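PDB 2DBB: putative HTH-type transcriptional regulator PH0061 from Pyrococcus horikoshii, which probably binds DNA in a sequence-specific manner and regulates transcription, as a member of the AsnC family. Local coordinates for residues V72-K77 against Y105-R110; S87-I92 against S125-R130; R9-L14 against A41-K46; G66-I71 against V139-E144. All coordinates share one frame; numbering follows the deposited sequence.

Contact 1: residues V72-K77 against Y105-R110; sequences VLIKSK and YNIIVR
The carbonyl oxygen of Ile74 is gripped by two successive backbone N-H groups, of Asn106 and Ile107: Ile107 N at 3.1 Å, tilted 19° from the carbonyl plane, and Asn106 N at 3.0 Å in a bent, weak bond. From Ile74 back to Val72 the antiparallel ladder is regular: Ile74 N bonds Ile107 O, and Val72 and Val109 exchange both their backbone bonds.

On the Ser76 side of the bulge, the Asn106 amide continues the pairing. Its CG sits between the backbone N and the carbonyl carbon (chi1 56°), which brings the amide alongside Ser76. There Asn106 OD1 receives Ser76 N at 2.7 Å on a lone pair in the carbonyl plane, while Asn106 ND2 gives a straight bond to Ser76 OG at 3.1 Å, close to the amide plane. With both ends used, the amide is fixed in its rotation. Ile107 CD1 rests against the same hydroxyl.

The two sheet faces differ. On one, Leu73 CB sits over the centre of the Tyr105 ring, 3.7 Å from its centroid, in a CH-pi contact, and Leu73 CD2 lies tightly beside Ile108 CD1 at 3.4 Å; Tyr105 of the second subunit also packs on Leu73 here. On the other, Ile74 CB meets Ile107 CB at 3.7 Å, and Val72 and Val109 are covered by Phe127 of helix 117-129.

Asn106 and Ile107 both facing Ile74 make a classic beta bulge, set at the start of strand 107-114 in the four-stranded antiparallel sheet of a ferredoxin-like alpha/beta domain, the fold of the C-terminal half of AsnC-family regulators.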
# COMPACT_ATOMS: atom_id res chain seq x y z
N VAL B 72 -5.07 12.21 0.11
CA VAL B 72 -6.15 13.14 0.41
C VAL B 72 -6.64 12.88 1.84
O VAL B 72 -7.07 11.77 2.18
CB VAL B 72 -7.31 12.99 -0.60
CG1 VAL B 72 -8.44 13.97 -0.25
CG2 VAL B 72 -6.79 13.26 -2.00
N LEU B 73 -6.53 13.90 2.66
CA LEU B 73 -6.93 13.83 4.06
C LEU B 73 -8.28 14.53 4.18
O LEU B 73 -8.42 15.70 3.84
CB LEU B 73 -5.88 14.55 4.92
CG LEU B 73 -4.43 14.11 4.64
CD1 LEU B 73 -3.46 15.08 5.29
CD2 LEU B 73 -4.21 12.70 5.16
N ILE B 74 -9.27 13.80 4.65
CA ILE B 74 -10.61 14.36 4.76
C ILE B 74 -11.18 14.38 6.17
O ILE B 74 -11.07 13.41 6.91
CB ILE B 74 -11.61 13.56 3.88
CG1 ILE B 74 -11.12 13.54 2.43
CG2 ILE B 74 -13.00 14.18 3.98
CD1 ILE B 74 -11.82 12.47 1.55
N LYS B 75 -11.79 15.50 6.53
CA LYS B 75 -12.45 15.64 7.82
C LYS B 75 -13.93 15.86 7.50
O LYS B 75 -14.29 16.85 6.88
CB LYS B 75 -11.91 16.84 8.60
CG LYS B 75 -12.46 16.92 10.02
CD LYS B 75 -12.13 15.63 10.77
CE LYS B 75 -12.74 15.59 12.17
NZ LYS B 75 -12.40 14.29 12.85
N SER B 76 -14.77 14.91 7.91
CA SER B 76 -16.21 14.99 7.66
C SER B 76 -17.00 15.79 8.69
O SER B 76 -16.57 15.97 9.84
CB SER B 76 -16.80 13.58 7.58
OG SER B 76 -16.25 12.86 6.50
N LYS B 77 -18.17 16.26 8.28
CA LYS B 77 -19.04 17.02 9.17
C LYS B 77 -19.90 16.04 9.97
O LYS B 77 -20.26 16.33 11.11
CB LYS B 77 -19.93 17.95 8.35
CG LYS B 77 -19.19 18.96 7.49
CD LYS B 77 -20.17 19.79 6.67
CE LYS B 77 -19.46 20.73 5.71
NZ LYS B 77 -18.57 21.70 6.44
N TYR B 105 -8.17 13.71 10.88
CA TYR B 105 -8.89 13.42 9.64
C TYR B 105 -9.52 12.04 9.78
O TYR B 105 -8.84 11.09 10.20
CB TYR B 105 -7.92 13.45 8.46
CG TYR B 105 -7.18 14.76 8.33
CD1 TYR B 105 -7.79 15.87 7.76
CD2 TYR B 105 -5.88 14.90 8.82
CE1 TYR B 105 -7.13 17.08 7.67
CE2 TYR B 105 -5.21 16.11 8.73
CZ TYR B 105 -5.84 17.20 8.16
OH TYR B 105 -5.19 18.40 8.08
N ASN B 106 -10.80 11.91 9.44
CA ASN B 106 -11.45 10.62 9.57
C ASN B 106 -11.43 9.77 8.30
O ASN B 106 -11.73 8.59 8.34
CB ASN B 106 -12.89 10.80 10.09
CG ASN B 106 -13.72 11.72 9.22
OD1 ASN B 106 -13.40 12.89 9.05
ND2 ASN B 106 -14.81 11.19 8.68
N ILE B 107 -11.04 10.37 7.18
CA ILE B 107 -10.96 9.63 5.93
C ILE B 107 -9.61 9.92 5.28
O ILE B 107 -9.22 11.08 5.11
CB ILE B 107 -12.10 10.00 4.95
CG1 ILE B 107 -13.45 9.73 5.61
CG2 ILE B 107 -12.00 9.15 3.68
CD1 ILE B 107 -14.65 10.24 4.83
N ILE B 108 -8.89 8.86 4.94
CA ILE B 108 -7.58 8.96 4.32
C ILE B 108 -7.64 8.22 2.99
O ILE B 108 -7.96 7.04 2.95
CB ILE B 108 -6.48 8.29 5.18
CG1 ILE B 108 -6.48 8.89 6.58
CG2 ILE B 108 -5.11 8.50 4.52
CD1 ILE B 108 -6.24 10.37 6.60
N VAL B 109 -7.32 8.93 1.91
CA VAL B 109 -7.38 8.37 0.57
C VAL B 109 -6.07 8.49 -0.20
O VAL B 109 -5.40 9.51 -0.14
CB VAL B 109 -8.47 9.08 -0.26
CG1 VAL B 109 -8.56 8.44 -1.66
CG2 VAL B 109 -9.80 9.00 0.46
N ARG B 110 -5.71 7.44 -0.92
CA ARG B 110 -4.51 7.49 -1.74
C ARG B 110 -4.96 7.43 -3.19
O ARG B 110 -5.78 6.59 -3.56
CB ARG B 110 -3.57 6.31 -1.46
CG ARG B 110 -2.37 6.29 -2.42
CD ARG B 110 -1.48 5.06 -2.22
NE ARG B 110 -0.81 5.05 -0.93
CZ ARG B 110 0.23 5.81 -0.61
NH1 ARG B 110 0.74 6.67 -1.50
NH2 ARG B 110 0.77 5.73 0.60

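Contact 2: residues S87-I92 against S125-R130; sequences SEISDI and SEFLQR
The backbones come nearest where Glu88 and Arg130 face each other, their CA atoms 7.1 Å apart, near the C-terminal parts of helices 79-89 and 117-129; a type I turn from Ile89 to Ile92 folds the backbone after helix 79-89 so that Ile92 faces the other helix. No hydrogen bond spans the gap, and side chains do all the joining.

Phe127 fills the inner part. Its CG is anti to the backbone N (chi1 174°), which carries the ring across toward Ile89; there Ile89 CG2 touches Phe127 CE1 at 3.5 Å and Ile89 CD1 reaches Phe127 CZ at 4.0 Å. Ile92 comes to the ring differently: its CD1 approaches the edge, near the ring plane, 3.9 Å from Phe127 CD1. The same methyl, Ile92 CD1, also touches Arg130 CD, at 3.4 Å.

Further out, Glu88 and Arg130 form a long salt bridge, Glu88 OE1 to Arg130 NH1 at 3.5 Å. The carboxylate and guanidinium planes are only 8° apart, and OE1 stands at the guanidinium edge; the same oxygen has a second, weak and long ion pair with Lys132.

With the ring of Phe127 cut back to an alanine, Ile89 CG2 and Ile92 CD1 would probably lose their aromatic partner and a gap would open between the two helices. The ring reaches inward to Val95, Val109 and Leu111, and Ile89 to Val98 and Val109, so the two helices meet each other while both lie on the sheet, against strands 95-102 and 107-114.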
# COMPACT_ATOMS: atom_id res chain seq x y z
N SER B 87 -18.38 5.35 -0.17
CA SER B 87 -19.01 4.50 -1.18
C SER B 87 -18.92 5.20 -2.53
O SER B 87 -18.88 4.56 -3.57
CB SER B 87 -20.47 4.23 -0.82
OG SER B 87 -21.25 5.41 -0.88
N GLU B 88 -18.89 6.53 -2.49
CA GLU B 88 -18.80 7.35 -3.70
C GLU B 88 -17.45 7.23 -4.39
O GLU B 88 -17.38 7.19 -5.62
CB GLU B 88 -19.05 8.82 -3.34
CG GLU B 88 -20.33 9.42 -3.93
CD GLU B 88 -20.28 9.57 -5.44
OE1 GLU B 88 -19.41 10.31 -5.95
OE2 GLU B 88 -21.12 8.94 -6.12
N ILE B 89 -16.37 7.17 -3.62
CA ILE B 89 -15.03 7.09 -4.20
C ILE B 89 -14.38 5.71 -4.27
O ILE B 89 -13.44 5.51 -5.03
CB ILE B 89 -14.06 8.02 -3.44
CG1 ILE B 89 -13.90 7.53 -2.00
CG2 ILE B 89 -14.58 9.45 -3.47
CD1 ILE B 89 -12.88 8.31 -1.19
N SER B 90 -14.88 4.75 -3.49
CA SER B 90 -14.29 3.42 -3.48
C SER B 90 -14.28 2.70 -4.83
O SER B 90 -13.46 1.80 -5.03
CB SER B 90 -14.98 2.55 -2.44
OG SER B 90 -14.65 2.99 -1.13
N ASP B 91 -15.17 3.08 -5.73
CA ASP B 91 -15.22 2.44 -7.04
C ASP B 91 -14.37 3.13 -8.09
O ASP B 91 -14.20 2.61 -9.19
CB ASP B 91 -16.66 2.36 -7.55
CG ASP B 91 -17.56 1.55 -6.64
OD1 ASP B 91 -17.06 0.58 -6.02
OD2 ASP B 91 -18.76 1.88 -6.56
N ILE B 92 -13.84 4.31 -7.77
CA ILE B 92 -12.99 5.02 -8.72
C ILE B 92 -11.69 4.24 -8.88
O ILE B 92 -11.05 3.89 -7.89
CB ILE B 92 -12.68 6.44 -8.24
CG1 ILE B 92 -13.99 7.20 -8.03
CG2 ILE B 92 -11.81 7.14 -9.25
CD1 ILE B 92 -13.81 8.59 -7.45
N SER B 125 -8.95 17.76 -9.29
CA SER B 125 -10.16 18.58 -9.28
C SER B 125 -11.37 17.71 -9.53
O SER B 125 -12.40 17.88 -8.89
CB SER B 125 -10.09 19.67 -10.36
OG SER B 125 -8.99 20.52 -10.13
N GLU B 126 -11.25 16.77 -10.47
CA GLU B 126 -12.37 15.88 -10.76
C GLU B 126 -12.70 15.06 -9.53
O GLU B 126 -13.87 14.92 -9.16
CB GLU B 126 -12.04 14.94 -11.91
CG GLU B 126 -11.92 15.60 -13.26
CD GLU B 126 -12.42 14.69 -14.37
OE1 GLU B 126 -11.97 13.52 -14.44
OE2 GLU B 126 -13.26 15.15 -15.18
N PHE B 127 -11.67 14.51 -8.89
CA PHE B 127 -11.88 13.70 -7.70
C PHE B 127 -12.54 14.50 -6.59
O PHE B 127 -13.49 14.04 -5.96
CB PHE B 127 -10.55 13.13 -7.18
CG PHE B 127 -10.69 12.41 -5.88
CD1 PHE B 127 -11.29 11.15 -5.83
CD2 PHE B 127 -10.28 13.00 -4.69
CE1 PHE B 127 -11.49 10.51 -4.62
CE2 PHE B 127 -10.48 12.36 -3.47
CZ PHE B 127 -11.09 11.12 -3.43
N LEU B 128 -12.03 15.70 -6.34
CA LEU B 128 -12.55 16.55 -5.28
C LEU B 128 -14.03 16.92 -5.46
O LEU B 128 -14.74 17.11 -4.47
CB LEU B 128 -11.69 17.81 -5.14
CG LEU B 128 -10.24 17.51 -4.73
CD1 LEU B 128 -9.41 18.78 -4.74
CD2 LEU B 128 -10.21 16.86 -3.35
N GLN B 129 -14.48 17.02 -6.70
CA GLN B 129 -15.88 17.36 -6.95
C GLN B 129 -16.78 16.29 -6.33
O GLN B 129 -17.91 16.57 -5.94
CB GLN B 129 -16.17 17.46 -8.46
CG GLN B 129 -15.50 18.64 -9.14
CD GLN B 129 -15.88 18.78 -10.60
OE1 GLN B 129 -15.62 17.89 -11.41
NE2 GLN B 129 -16.51 19.90 -10.93
N ARG B 130 -16.25 15.08 -6.23
CA ARG B 130 -16.98 13.95 -5.67
C ARG B 130 -17.01 13.98 -4.15
O ARG B 130 -17.68 13.17 -3.52
CB ARG B 130 -16.35 12.65 -6.15
CG ARG B 130 -16.57 12.41 -7.64
CD ARG B 130 -15.54 11.45 -8.20
NE ARG B 130 -15.88 11.05 -9.56
CZ ARG B 130 -16.89 10.24 -9.87
NH1 ARG B 130 -17.66 9.75 -8.91
NH2 ARG B 130 -17.12 9.92 -11.14

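Contact 3: residues R9-L14 against A41-K46; sequences RVDMQL and ARRIDK
Arg43 carries nearly all of this contact, laid across Val10, Asp11 and Leu14 of the other helix. At its base, Arg43 CB touches Leu14 CD2 at 3.8 Å. CG is anti to the carbonyl carbon (chi1 -74°), and from there the extended chain runs along helix 9-18, Arg43 CG passing Asp11 OD1 at 4.0 Å and Arg43 CD then reaching Val10 CG1. Arg43 NE lies 3.6 Å from that same Val10 CG1. At the guanidinium, Val10 CB stands over one face, 3.8 Å from Arg43 CZ, while Asp11 approaches the edge. Arg43 NH1 makes a salt bridge to Asp11 OD1 at 3.1 Å, though the bond is bent and weak, and the carboxylate and guanidinium planes are 62° apart. The stronger partner of NH1 is Asp8 OD2, which also accepts Asp11 N, so the arginine probably offsets the charge of both acids.

A leucine in place of Arg43 would probably leave Asp8 and Asp11 as neighbouring carboxylates without the positive charge between them.

Deeper in, Leu14 CD2 meets Ile44 CG1 at 4.0 Å, and Leu29 of helix 26-32 packs against both residues. The axes of segments 9-14 and 41-46 cross at 80°, 10.6 Å apart at their closest, so helix 9-18 packs steeply across helix 37-49, the second helix of the predicted helix-turn-helix, in the three-helix core of a winged-helix DNA-binding domain.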
# COMPACT_ATOMS: atom_id res chain seq x y z
N ARG B 9 0.64 -20.49 13.59
CA ARG B 9 2.02 -20.03 13.43
C ARG B 9 2.58 -20.22 12.02
O ARG B 9 3.32 -19.36 11.52
CB ARG B 9 2.94 -20.73 14.43
CG ARG B 9 4.34 -20.13 14.49
CD ARG B 9 5.21 -20.81 15.54
NE ARG B 9 6.50 -20.12 15.71
CZ ARG B 9 6.63 -18.87 16.15
NH1 ARG B 9 5.55 -18.16 16.47
NH2 ARG B 9 7.83 -18.33 16.28
N VAL B 10 2.26 -21.34 11.39
CA VAL B 10 2.73 -21.61 10.04
C VAL B 10 2.03 -20.71 9.02
O VAL B 10 2.62 -20.30 8.03
CB VAL B 10 2.52 -23.08 9.65
CG1 VAL B 10 2.89 -23.30 8.19
CG2 VAL B 10 3.38 -23.97 10.55
N ASP B 11 0.75 -20.42 9.26
CA ASP B 11 0.01 -19.56 8.35
C ASP B 11 0.64 -18.16 8.33
O ASP B 11 0.75 -17.54 7.28
CB ASP B 11 -1.46 -19.45 8.77
CG ASP B 11 -2.23 -20.74 8.54
OD1 ASP B 11 -2.18 -21.29 7.42
OD2 ASP B 11 -2.90 -21.21 9.49
N MET B 12 1.05 -17.67 9.50
CA MET B 12 1.65 -16.35 9.57
C MET B 12 2.99 -16.32 8.83
O MET B 12 3.28 -15.36 8.12
CB MET B 12 1.86 -15.93 11.03
CG MET B 12 2.25 -14.45 11.21
SD MET B 12 1.00 -13.23 10.65
CE MET B 12 1.75 -12.64 9.17
N GLN B 13 3.79 -17.37 8.97
CA GLN B 13 5.09 -17.42 8.29
C GLN B 13 4.84 -17.37 6.79
O GLN B 13 5.51 -16.65 6.05
CB GLN B 13 5.82 -18.71 8.65
CG GLN B 13 6.07 -18.88 10.14
CD GLN B 13 6.70 -20.21 10.48
OE1 GLN B 13 6.35 -21.24 9.91
NE2 GLN B 13 7.63 -20.21 11.44
N LEU B 14 3.85 -18.15 6.36
CA LEU B 14 3.46 -18.24 4.96
C LEU B 14 3.07 -16.85 4.44
O LEU B 14 3.44 -16.46 3.34
CB LEU B 14 2.29 -19.22 4.87
CG LEU B 14 1.99 -20.00 3.59
CD1 LEU B 14 3.27 -20.51 2.94
CD2 LEU B 14 1.09 -21.16 3.97
N ALA B 41 -0.52 -26.27 -0.12
CA ALA B 41 -1.64 -25.98 -1.01
C ALA B 41 -2.90 -25.74 -0.19
O ALA B 41 -3.59 -24.74 -0.38
CB ALA B 41 -1.85 -27.13 -1.98
N ARG B 42 -3.19 -26.66 0.73
CA ARG B 42 -4.37 -26.54 1.58
C ARG B 42 -4.32 -25.28 2.44
O ARG B 42 -5.33 -24.58 2.58
CB ARG B 42 -4.52 -27.77 2.47
CG ARG B 42 -5.40 -28.87 1.87
CD ARG B 42 -4.67 -30.20 1.79
NE ARG B 42 -4.02 -30.55 3.05
CZ ARG B 42 -3.22 -31.60 3.22
NH1 ARG B 42 -2.98 -32.43 2.22
NH2 ARG B 42 -2.66 -31.82 4.41
N ARG B 43 -3.16 -24.98 3.02
CA ARG B 43 -3.03 -23.79 3.86
C ARG B 43 -3.30 -22.51 3.08
O ARG B 43 -4.09 -21.67 3.52
CB ARG B 43 -1.63 -23.74 4.48
CG ARG B 43 -1.44 -24.75 5.60
CD ARG B 43 -0.02 -24.75 6.14
NE ARG B 43 0.08 -25.48 7.40
CZ ARG B 43 -0.47 -25.07 8.54
NH1 ARG B 43 -1.15 -23.94 8.59
NH2 ARG B 43 -0.33 -25.80 9.64
N ILE B 44 -2.67 -22.36 1.92
CA ILE B 44 -2.87 -21.17 1.10
C ILE B 44 -4.32 -21.07 0.66
O ILE B 44 -4.89 -19.98 0.62
CB ILE B 44 -1.97 -21.19 -0.14
CG1 ILE B 44 -0.53 -20.93 0.28
CG2 ILE B 44 -2.45 -20.15 -1.16
CD1 ILE B 44 0.44 -20.89 -0.88
N ASP B 45 -4.92 -22.21 0.35
CA ASP B 45 -6.30 -22.23 -0.09
C ASP B 45 -7.24 -21.74 1.02
O ASP B 45 -8.17 -20.99 0.77
CB ASP B 45 -6.70 -23.63 -0.53
CG ASP B 45 -7.70 -23.62 -1.66
OD1 ASP B 45 -8.91 -23.73 -1.39
OD2 ASP B 45 -7.26 -23.47 -2.82
N LYS B 46 -6.97 -22.17 2.24
CA LYS B 46 -7.79 -21.76 3.37
C LYS B 46 -7.61 -20.26 3.61
O LYS B 46 -8.58 -19.55 3.87
CB LYS B 46 -7.40 -22.54 4.63
CG LYS B 46 -8.38 -22.41 5.78
CD LYS B 46 -9.77 -22.88 5.37
CE LYS B 46 -10.74 -22.85 6.55
NZ LYS B 46 -12.11 -23.31 6.17

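Contact 4: residues G66-I71 against V139-E144; sequences GYMYAI and VILISE
Ile71 and Ile140 make the tight end of this contact: Ile71 N bonds Ile140 O at 2.8 Å, and Ile140 N returns a nearly linear bond to Ile71 O at 2.7 Å. One step on, Ile142 N reaches Tyr69 O at 2.8 Å, but from 35° off the carbonyl plane. Ile142 still packs closely there: its CG1, anti to the carbonyl carbon (chi1 -56°), lies 3.6 Å from Tyr69 CB, and Ile142 CD1 meets Ile71 CG1 at 3.9 Å.

The other half of this pair is not closed directly: a water accepts from Tyr69 N and donates to Ile142 O, each at 2.7 Å. On the face of Ala70, where Met68 and Leu141 remain partly exposed, Met68 bends its chain to set Met68 CE against Leu141 CB at 3.7 Å.

Strand 67-76 lies between strand 134-148 and strand 107-114. Helix 117-129 brings Ile124 onto Val139 and Leu141, while Ile108 of the second subunit packs on Ile71 and Ile140; Leu141, Ile142 and Glu144, around the corner at Ser143, pair antiparallel with a strand of the second subunit, so the sheet runs on across the interface.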
# COMPACT_ATOMS: atom_id res chain seq x y z
N GLY B 66 5.54 6.49 -14.73
CA GLY B 66 4.99 7.76 -15.16
C GLY B 66 3.85 8.26 -14.29
O GLY B 66 3.02 9.05 -14.75
N TYR B 67 3.81 7.82 -13.04
CA TYR B 67 2.77 8.22 -12.11
C TYR B 67 3.35 8.88 -10.87
O TYR B 67 4.56 8.89 -10.66
CB TYR B 67 1.96 6.99 -11.65
CG TYR B 67 1.22 6.25 -12.73
CD1 TYR B 67 0.13 6.83 -13.38
CD2 TYR B 67 1.59 4.95 -13.09
CE1 TYR B 67 -0.58 6.13 -14.36
CE2 TYR B 67 0.89 4.25 -14.06
CZ TYR B 67 -0.19 4.84 -14.69
OH TYR B 67 -0.89 4.14 -15.65
N MET B 68 2.46 9.44 -10.05
CA MET B 68 2.82 10.07 -8.79
C MET B 68 1.65 9.84 -7.84
O MET B 68 0.50 9.72 -8.28
CB MET B 68 3.06 11.58 -8.97
CG MET B 68 1.81 12.42 -9.24
SD MET B 68 2.10 14.24 -9.19
CE MET B 68 2.14 14.51 -7.47
N TYR B 69 1.93 9.75 -6.55
CA TYR B 69 0.89 9.55 -5.56
C TYR B 69 0.42 10.88 -5.00
O TYR B 69 1.14 11.88 -5.03
CB TYR B 69 1.38 8.72 -4.37
CG TYR B 69 1.44 7.23 -4.59
CD1 TYR B 69 0.36 6.54 -5.14
CD2 TYR B 69 2.56 6.49 -4.19
CE1 TYR B 69 0.39 5.16 -5.29
CE2 TYR B 69 2.60 5.11 -4.33
CZ TYR B 69 1.51 4.45 -4.88
OH TYR B 69 1.52 3.07 -5.00
N ALA B 70 -0.79 10.87 -4.47
CA ALA B 70 -1.38 12.02 -3.81
C ALA B 70 -2.15 11.41 -2.66
O ALA B 70 -2.77 10.36 -2.82
CB ALA B 70 -2.32 12.77 -4.75
N ILE B 71 -2.07 12.04 -1.50
CA ILE B 71 -2.79 11.56 -0.34
C ILE B 71 -3.83 12.63 -0.05
O ILE B 71 -3.50 13.81 -0.01
CB ILE B 71 -1.88 11.41 0.90
CG1 ILE B 71 -0.79 10.36 0.64
CG2 ILE B 71 -2.71 11.03 2.10
CD1 ILE B 71 -1.31 8.94 0.50
N VAL B 139 -4.86 18.02 0.34
CA VAL B 139 -4.26 17.18 -0.68
C VAL B 139 -2.74 17.27 -0.54
O VAL B 139 -2.17 18.37 -0.56
CB VAL B 139 -4.63 17.64 -2.11
CG1 VAL B 139 -3.91 16.76 -3.13
CG2 VAL B 139 -6.14 17.57 -2.31
N ILE B 140 -2.09 16.12 -0.38
CA ILE B 140 -0.63 16.09 -0.26
C ILE B 140 -0.07 15.41 -1.51
O ILE B 140 -0.36 14.24 -1.76
CB ILE B 140 -0.15 15.26 0.96
CG1 ILE B 140 -0.86 15.73 2.24
CG2 ILE B 140 1.36 15.39 1.09
CD1 ILE B 140 -0.60 17.17 2.59
N LEU B 141 0.71 16.15 -2.29
CA LEU B 141 1.32 15.57 -3.49
C LEU B 141 2.58 14.84 -3.02
O LEU B 141 3.38 15.40 -2.27
CB LEU B 141 1.68 16.68 -4.48
CG LEU B 141 0.52 17.61 -4.86
CD1 LEU B 141 0.98 18.62 -5.90
CD2 LEU B 141 -0.65 16.79 -5.40
N ILE B 142 2.75 13.59 -3.44
CA ILE B 142 3.93 12.83 -3.02
C ILE B 142 5.09 12.99 -3.99
O ILE B 142 5.06 12.47 -5.10
CB ILE B 142 3.61 11.33 -2.87
CG1 ILE B 142 2.44 11.15 -1.88
CG2 ILE B 142 4.84 10.58 -2.35
CD1 ILE B 142 2.71 11.74 -0.49
N SER B 143 6.12 13.72 -3.57
CA SER B 143 7.28 13.95 -4.41
C SER B 143 8.26 12.79 -4.36
O SER B 143 9.03 12.57 -5.30
CB SER B 143 7.99 15.24 -4.00
OG SER B 143 8.32 15.21 -2.62
N GLU B 144 8.24 12.03 -3.27
CA GLU B 144 9.14 10.90 -3.15
C GLU B 144 8.59 9.76 -2.29
O GLU B 144 8.05 9.99 -1.22
CB GLU B 144 10.48 11.34 -2.53
CG GLU B 144 11.26 12.36 -3.34
CD GLU B 144 12.40 12.98 -2.54
OE1 GLU B 144 13.21 12.22 -1.96
OE2 GLU B 144 12.48 14.22 -2.49
O HOH W 1 4.53 9.95 -5.90

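How the contacts relate
From the N terminus, contact 3 closes first, tying helix 9-18 to helix 37-49 in the predicted DNA-binding half before any of the others opens. It stands alone, across the chain's centre and about 20 Å or more from the rest at the nearest atoms. Contact 4 then opens on strand 67-76 and closes last, on strand 134-148, so its loop encloses contacts 1 and 2. These two cross, their segments alternating along the chain: strand 67-76, helix 79-89, strand 107-114, helix 117-129. They also touch, the helices lying on the sheet. Contacts 1 and 4 share strand 67-76 and build the sheet on which contact 2 joins the helices.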